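Local coordinates for protein phosphoribosylglycinamide synthetase (Anaerococcus prevotii, PDB 4DIM) that probably binds ATP and a metal ion and acts as a ligase of the ATP-grasp type, its exact substrates being uncertain, at residues 96-108 and 250-262. Residues are numbered along the deposited sequence; the frame is centred on the assembly and turned at random.
Sequences LVGLNEEAAIMCG and IKALGLNNCAVNV
Leu253, just before Gly254 of the Schellman motif that closes helix 236-253, meets one face of helix 101-108 with both methyls. Its CD2 lies 3.5 Å from CG of Met106, a selenomethionine; that CG, anti to the backbone N (chi1 -155°), is carried to the methyl, and the two side chains cross obliquely. Leu253 CD1 touches SG of Cys107. Cys107 SG also packs on CD1 of Leu255 at 3.8 Å, and both leucines also touch Leu276 of strand 270-277. Ala103 points its methyl at the Schellman turn, with CB 3.4 Å from Leu253 O and close to Gly254 O as well. Further along, Val97 CG1 sits 3.6 Å from CB of Asn257, the two side chains crossing at about a right angle, while the amide of Asn257 is held through OD1 by Lys204 N.

No hydrogen bond joins the segments. The backbones approach through two CA-H...O contacts: Gly98 CA approaches Asn257 O at 3.5 Å and 161° at the hydrogen, and Leu99 CA meets Asn256 O at a more bent angle.

Within 96-108, Asn100 is the N-cap of helix 101-108, its OD1 accepting from Ala103 N at 3.0 Å. A leucine in its place would probably leave that amide without its side-chain acceptor and fray the first turn that brings Ala103 against Gly254.

The arrangement joins a capped helix start to a helix-turn-strand connection, which leads through a G1 bulge at Asn257 and Cys258, opposite Val202, into strand 258-267 of the large antiparallel sheet, in the part of the chain that belongs to the ATP-grasp family.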
ATOM      1  N   LEU A  96      17.231   4.600 -15.121  1.00104.64           N
ATOM      2  CA  LEU A  96      16.267   5.619 -14.727  1.00101.04           C
ATOM      3  C   LEU A  96      16.235   5.651 -13.214  1.00102.71           C
ATOM      4  O   LEU A  96      16.616   4.659 -12.587  1.00103.29           O
ATOM      5  CB  LEU A  96      14.893   5.271 -15.320  1.00 98.06           C
ATOM      6  CG  LEU A  96      14.882   4.973 -16.800  1.00105.89           C
ATOM      7  CD1 LEU A  96      13.504   4.662 -17.292  1.00104.16           C
ATOM      8  CD2 LEU A  96      15.461   6.122 -17.599  1.00112.95           C
ATOM      9  N   VAL A  97      15.827   6.782 -12.615  1.00 96.04           N
ATOM     10  CA  VAL A  97      15.739   6.878 -11.157  1.00 93.17           C
ATOM     11  C   VAL A  97      14.590   5.980 -10.638  1.00 96.43           C
ATOM     12  O   VAL A  97      13.529   5.891 -11.279  1.00 95.72           O
ATOM     13  CB  VAL A  97      15.587   8.342 -10.696  1.00 95.74           C
ATOM     14  CG1 VAL A  97      15.212   8.430  -9.224  1.00 92.22           C
ATOM     15  CG2 VAL A  97      16.891   9.110 -10.961  1.00 98.92           C
ATOM     16  N   GLY A  98      14.863   5.292  -9.518  1.00 92.05           N
ATOM     17  CA  GLY A  98      13.928   4.385  -8.874  1.00 89.35           C
ATOM     18  C   GLY A  98      14.547   3.317  -7.989  1.00 94.48           C
ATOM     19  O   GLY A  98      15.759   3.298  -7.784  1.00 97.60           O
ATOM     20  N   LEU A  99      13.702   2.418  -7.435  1.00 89.27           N
ATOM     21  CA  LEU A  99      14.176   1.272  -6.643  1.00 88.59           C
ATOM     22  C   LEU A  99      14.917   0.272  -7.548  1.00 97.63           C
ATOM     23  O   LEU A  99      14.688   0.267  -8.759  1.00 99.79           O
ATOM     24  CB  LEU A  99      13.036   0.569  -5.901  1.00 85.44           C
ATOM     25  CG  LEU A  99      12.131  -0.429  -6.679  1.00 88.23           C
ATOM     26  CD1 LEU A  99      11.165  -1.110  -5.746  1.00 84.41           C
ATOM     27  CD2 LEU A  99      11.351   0.252  -7.778  1.00 89.33           C
ATOM     28  N   ASN A 100      15.811  -0.556  -6.971  1.00 95.49           N
ATOM     29  CA  ASN A 100      16.581  -1.535  -7.740  1.00 97.50           C
ATOM     30  C   ASN A 100      15.890  -2.906  -7.612  1.00 99.01           C
ATOM     31  O   ASN A 100      15.096  -3.098  -6.703  1.00 93.97           O
ATOM     32  CB  ASN A 100      18.098  -1.548  -7.336  1.00 97.61           C
ATOM     33  CG  ASN A 100      18.429  -1.981  -5.929  1.00107.06           C
ATOM     34  OD1 ASN A 100      18.006  -3.032  -5.475  1.00102.01           O
ATOM     35  ND2 ASN A 100      19.275  -1.243  -5.225  1.00102.27           N
ATOM     36  N   GLU A 101      16.138  -3.831  -8.552  1.00 99.62           N
ATOM     37  CA  GLU A 101      15.438  -5.113  -8.557  1.00 99.97           C
ATOM     38  C   GLU A 101      15.765  -6.016  -7.360  1.00105.32           C
ATOM     39  O   GLU A 101      14.863  -6.703  -6.885  1.00104.51           O
ATOM     40  CB  GLU A 101      15.686  -5.873  -9.854  1.00103.80           C
ATOM     41  CG  GLU A 101      14.631  -6.936 -10.113  1.00108.26           C
ATOM     42  CD  GLU A 101      14.770  -7.647 -11.437  1.00127.37           C
ATOM     43  OE1 GLU A 101      13.875  -8.464 -11.752  1.00120.10           O
ATOM     44  OE2 GLU A 101      15.758  -7.389 -12.168  1.00126.67           O
ATOM     45  N   GLU A 102      16.999  -6.015  -6.862  1.00103.35           N
ATOM     46  CA  GLU A 102      17.320  -6.861  -5.711  1.00103.03           C
ATOM     47  C   GLU A 102      16.526  -6.437  -4.458  1.00102.26           C
ATOM     48  O   GLU A 102      16.172  -7.303  -3.667  1.00100.71           O
ATOM     49  CB  GLU A 102      18.839  -6.939  -5.427  1.00107.74           C
ATOM     50  CG  GLU A 102      19.575  -5.631  -5.224  1.00121.97           C
ATOM     51  CD  GLU A 102      21.068  -5.759  -4.984  1.00146.59           C
ATOM     52  OE1 GLU A 102      21.764  -4.727  -5.116  1.00140.33           O
ATOM     53  OE2 GLU A 102      21.548  -6.879  -4.692  1.00141.97           O
ATOM     54  N   ALA A 103      16.161  -5.146  -4.335  1.00 97.35           N
ATOM     55  CA  ALA A 103      15.379  -4.630  -3.193  1.00 94.65           C
ATOM     56  C   ALA A 103      13.906  -5.002  -3.297  1.00 96.69           C
ATOM     57  O   ALA A 103      13.256  -5.275  -2.282  1.00 93.19           O
ATOM     58  CB  ALA A 103      15.502  -3.118  -3.114  1.00 94.14           C
ATOM     59  N   ALA A 104      13.377  -4.938  -4.534  1.00 94.68           N
ATOM     60  CA  ALA A 104      11.999  -5.264  -4.886  1.00 91.91           C
ATOM     61  C   ALA A 104      11.710  -6.771  -4.659  1.00 96.73           C
ATOM     62  O   ALA A 104      10.619  -7.128  -4.190  1.00 95.72           O
ATOM     63  CB  ALA A 104      11.743  -4.870  -6.329  1.00 92.41           C
ATOM     64  N   ILE A 105      12.689  -7.636  -5.000  1.00 94.70           N
ATOM     65  CA  ILE A 105      12.630  -9.091  -4.784  1.00 95.90           C
ATOM     66  C   ILE A 105      12.623  -9.400  -3.284  1.00 99.79           C
ATOM     67  O   ILE A 105      11.982 -10.348  -2.832  1.00100.28           O
ATOM     68  CB  ILE A 105      13.865  -9.774  -5.457  1.00101.97           C
ATOM     69  CG1 ILE A 105      13.810  -9.709  -7.012  1.00103.79           C
ATOM     70  CG2 ILE A 105      14.063 -11.204  -4.960  1.00104.08           C
ATOM     71  CD1 ILE A 105      13.196 -10.932  -7.766  1.00118.07           C
HETATM   72  N   MSE A 106      13.429  -8.654  -2.536  1.00 95.93           N
HETATM   73  CA  MSE A 106      13.601  -8.894  -1.125  1.00 95.31           C
HETATM   74  C   MSE A 106      12.350  -8.566  -0.374  1.00 99.22           C
HETATM   75  O   MSE A 106      12.002  -9.289   0.542  1.00 98.87           O
HETATM   76  CB  MSE A 106      14.773  -8.093  -0.603  1.00 98.22           C
HETATM   77  CG  MSE A 106      15.388  -8.694   0.644  1.00106.64           C
HETATM   78 SE   MSE A 106      17.182  -8.066   0.906  0.84116.25          SE
HETATM   79  CE  MSE A 106      18.033  -9.911   1.452  1.00117.02           C
ATOM     80  N   CYS A 107      11.662  -7.484  -0.773  1.00 96.57           N
ATOM     81  CA  CYS A 107      10.368  -7.063  -0.229  1.00 94.25           C
ATOM     82  C   CYS A 107       9.304  -8.101  -0.527  1.00 96.17           C
ATOM     83  O   CYS A 107       8.503  -8.447   0.336  1.00 95.02           O
ATOM     84  CB  CYS A 107       9.974  -5.715  -0.816  1.00 94.23           C
ATOM     85  SG  CYS A 107      10.959  -4.322  -0.197  1.00 98.52           S
ATOM     86  N   GLY A 108       9.314  -8.574  -1.762  1.00 94.29           N
ATOM     87  CA  GLY A 108       8.369  -9.556  -2.270  1.00 94.65           C
ATOM     88  C   GLY A 108       8.484 -10.945  -1.690  1.00100.49           C
ATOM     89  O   GLY A 108       7.502 -11.689  -1.708  1.00 99.79           O
ATOM     90  N   ILE A 250      14.172   0.210   5.662  1.00 74.84           N
ATOM     91  CA  ILE A 250      14.487   0.810   4.376  1.00 73.91           C
ATOM     92  C   ILE A 250      15.911   0.509   4.030  1.00 78.54           C
ATOM     93  O   ILE A 250      16.190   0.084   2.911  1.00 79.82           O
ATOM     94  CB  ILE A 250      14.198   2.336   4.407  1.00 75.44           C
ATOM     95  CG1 ILE A 250      12.658   2.566   4.261  1.00 72.24           C
ATOM     96  CG2 ILE A 250      14.966   3.064   3.316  1.00 76.19           C
ATOM     97  CD1 ILE A 250      12.196   3.873   4.730  1.00 81.46           C
ATOM     98  N   LYS A 251      16.801   0.687   4.987  1.00 77.30           N
ATOM     99  CA  LYS A 251      18.220   0.440   4.767  1.00 81.24           C
ATOM    100  C   LYS A 251      18.526  -1.071   4.766  1.00 87.61           C
ATOM    101  O   LYS A 251      19.203  -1.510   3.838  1.00 89.46           O
ATOM    102  CB  LYS A 251      19.092   1.188   5.770  1.00 86.27           C
ATOM    103  CG  LYS A 251      20.512   1.449   5.215  1.00107.09           C
ATOM    104  CD  LYS A 251      21.126   2.825   5.610  1.00115.68           C
ATOM    105  CE  LYS A 251      22.077   3.390   4.561  1.00118.78           C
ATOM    106  NZ  LYS A 251      23.430   2.737   4.572  1.00127.76           N
ATOM    107  N   ALA A 252      17.937  -1.885   5.688  1.00 84.18           N
ATOM    108  CA  ALA A 252      18.109  -3.373   5.700  1.00 85.11           C
ATOM    109  C   ALA A 252      17.821  -4.020   4.328  1.00 94.15           C
ATOM    110  O   ALA A 252      18.490  -4.976   3.928  1.00 99.13           O
ATOM    111  CB  ALA A 252      17.200  -4.025   6.747  1.00 83.62           C
ATOM    112  N   LEU A 253      16.837  -3.486   3.625  1.00 89.97           N
ATOM    113  CA  LEU A 253      16.398  -3.953   2.321  1.00 89.81           C
ATOM    114  C   LEU A 253      16.977  -3.162   1.129  1.00 94.11           C
ATOM    115  O   LEU A 253      16.802  -3.602  -0.006  1.00 95.44           O
ATOM    116  CB  LEU A 253      14.876  -3.862   2.298  1.00 87.19           C
ATOM    117  CG  LEU A 253      14.161  -4.757   3.288  1.00 91.50           C
ATOM    118  CD1 LEU A 253      12.746  -4.339   3.408  1.00 89.36           C
ATOM    119  CD2 LEU A 253      14.230  -6.213   2.866  1.00 95.55           C
ATOM    120  N   GLY A 254      17.624  -2.022   1.368  1.00 89.96           N
ATOM    121  CA  GLY A 254      18.240  -1.238   0.304  1.00 91.06           C
ATOM    122  C   GLY A 254      17.285  -0.474  -0.594  1.00 93.28           C
ATOM    123  O   GLY A 254      17.581  -0.272  -1.779  1.00 93.56           O
ATOM    124  N   LEU A 255      16.149  -0.011  -0.038  1.00 86.43           N
ATOM    125  CA  LEU A 255      15.205   0.746  -0.828  1.00 85.97           C
ATOM    126  C   LEU A 255      15.700   2.157  -1.047  1.00 90.17           C
ATOM    127  O   LEU A 255      16.246   2.743  -0.120  1.00 92.31           O
ATOM    128  CB  LEU A 255      13.826   0.805  -0.177  1.00 84.58           C
ATOM    129  CG  LEU A 255      12.936  -0.405  -0.342  1.00 90.81           C
ATOM    130  CD1 LEU A 255      13.278  -1.430   0.673  1.00 93.69           C
ATOM    131  CD2 LEU A 255      11.506  -0.044  -0.116  1.00 93.80           C
ATOM    132  N   ASN A 256      15.475   2.730  -2.242  1.00 85.38           N
ATOM    133  CA  ASN A 256      15.847   4.111  -2.494  1.00 86.18           C
ATOM    134  C   ASN A 256      15.044   4.714  -3.645  1.00 89.20           C
ATOM    135  O   ASN A 256      14.492   3.989  -4.465  1.00 87.91           O
ATOM    136  CB  ASN A 256      17.341   4.196  -2.787  1.00 90.64           C
ATOM    137  CG  ASN A 256      17.908   5.584  -2.744  1.00101.77           C
ATOM    138  OD1 ASN A 256      17.394   6.459  -2.046  1.00100.35           O
ATOM    139  ND2 ASN A 256      18.935   5.842  -3.540  1.00 89.18           N
ATOM    140  N   ASN A 257      14.940   6.046  -3.663  1.00 86.67           N
ATOM    141  CA  ASN A 257      14.307   6.822  -4.727  1.00 86.51           C
ATOM    142  C   ASN A 257      12.916   6.267  -5.044  1.00 87.11           C
ATOM    143  O   ASN A 257      12.518   6.059  -6.206  1.00 86.75           O
ATOM    144  CB  ASN A 257      15.185   6.831  -5.963  1.00 91.21           C
ATOM    145  CG  ASN A 257      16.577   7.421  -5.757  1.00103.07           C
ATOM    146  OD1 ASN A 257      16.791   8.290  -4.916  1.00 92.33           O
ATOM    147  ND2 ASN A 257      17.543   7.017  -6.576  1.00 99.30           N
ATOM    148  N   CYS A 258      12.184   6.044  -3.969  1.00 79.85           N
ATOM    149  CA  CYS A 258      10.852   5.497  -4.016  1.00 76.69           C
ATOM    150  C   CYS A 258      10.065   5.944  -2.834  1.00 75.90           C
ATOM    151  O   CYS A 258      10.622   6.257  -1.785  1.00 69.75           O
ATOM    152  CB  CYS A 258      10.894   3.968  -4.082  1.00 77.40           C
ATOM    153  SG  CYS A 258      11.620   3.163  -2.625  1.00 81.69           S
ATOM    154  N   ALA A 259       8.725   5.935  -3.016  1.00 75.33           N
ATOM    155  CA  ALA A 259       7.757   6.138  -1.939  1.00 72.77           C
ATOM    156  C   ALA A 259       7.611   4.765  -1.325  1.00 75.29           C
ATOM    157  O   ALA A 259       7.841   3.781  -2.020  1.00 77.37           O
ATOM    158  CB  ALA A 259       6.448   6.668  -2.504  1.00 72.63           C
ATOM    159  N   VAL A 260       7.344   4.674  -0.057  1.00 71.12           N
ATOM    160  CA  VAL A 260       7.262   3.388   0.660  1.00 70.76           C
ATOM    161  C   VAL A 260       5.956   3.260   1.428  1.00 73.66           C
ATOM    162  O   VAL A 260       5.428   4.220   1.996  1.00 72.40           O
ATOM    163  CB  VAL A 260       8.480   3.262   1.632  1.00 75.69           C
ATOM    164  CG1 VAL A 260       8.416   1.990   2.487  1.00 73.58           C
ATOM    165  CG2 VAL A 260       9.812   3.365   0.866  1.00 77.54           C
ATOM    166  N   ASN A 261       5.463   2.042   1.444  1.00 72.34           N
ATOM    167  CA  ASN A 261       4.222   1.630   2.079  1.00 71.30           C
ATOM    168  C   ASN A 261       4.531   0.497   3.007  1.00 73.47           C
ATOM    169  O   ASN A 261       5.173  -0.440   2.572  1.00 73.65           O
ATOM    170  CB  ASN A 261       3.212   1.188   1.013  1.00 71.16           C
ATOM    171  CG  ASN A 261       1.905   0.735   1.608  1.00 81.55           C
ATOM    172  OD1 ASN A 261       1.156   1.528   2.163  1.00 70.03           O
ATOM    173  ND2 ASN A 261       1.688  -0.547   1.678  1.00 76.44           N
ATOM    174  N   VAL A 262       4.145   0.622   4.272  1.00 69.62           N
ATOM    175  CA  VAL A 262       4.425  -0.312   5.354  1.00 70.84           C
ATOM    176  C   VAL A 262       3.155  -0.723   6.162  1.00 75.80           C
ATOM    177  O   VAL A 262       2.246   0.096   6.411  1.00 70.71           O
ATOM    178  CB  VAL A 262       5.461   0.288   6.342  1.00 74.68           C
ATOM    179  CG1 VAL A 262       6.140  -0.814   7.137  1.00 74.27           C
ATOM    180  CG2 VAL A 262       6.496   1.138   5.604  1.00 76.12           C
TER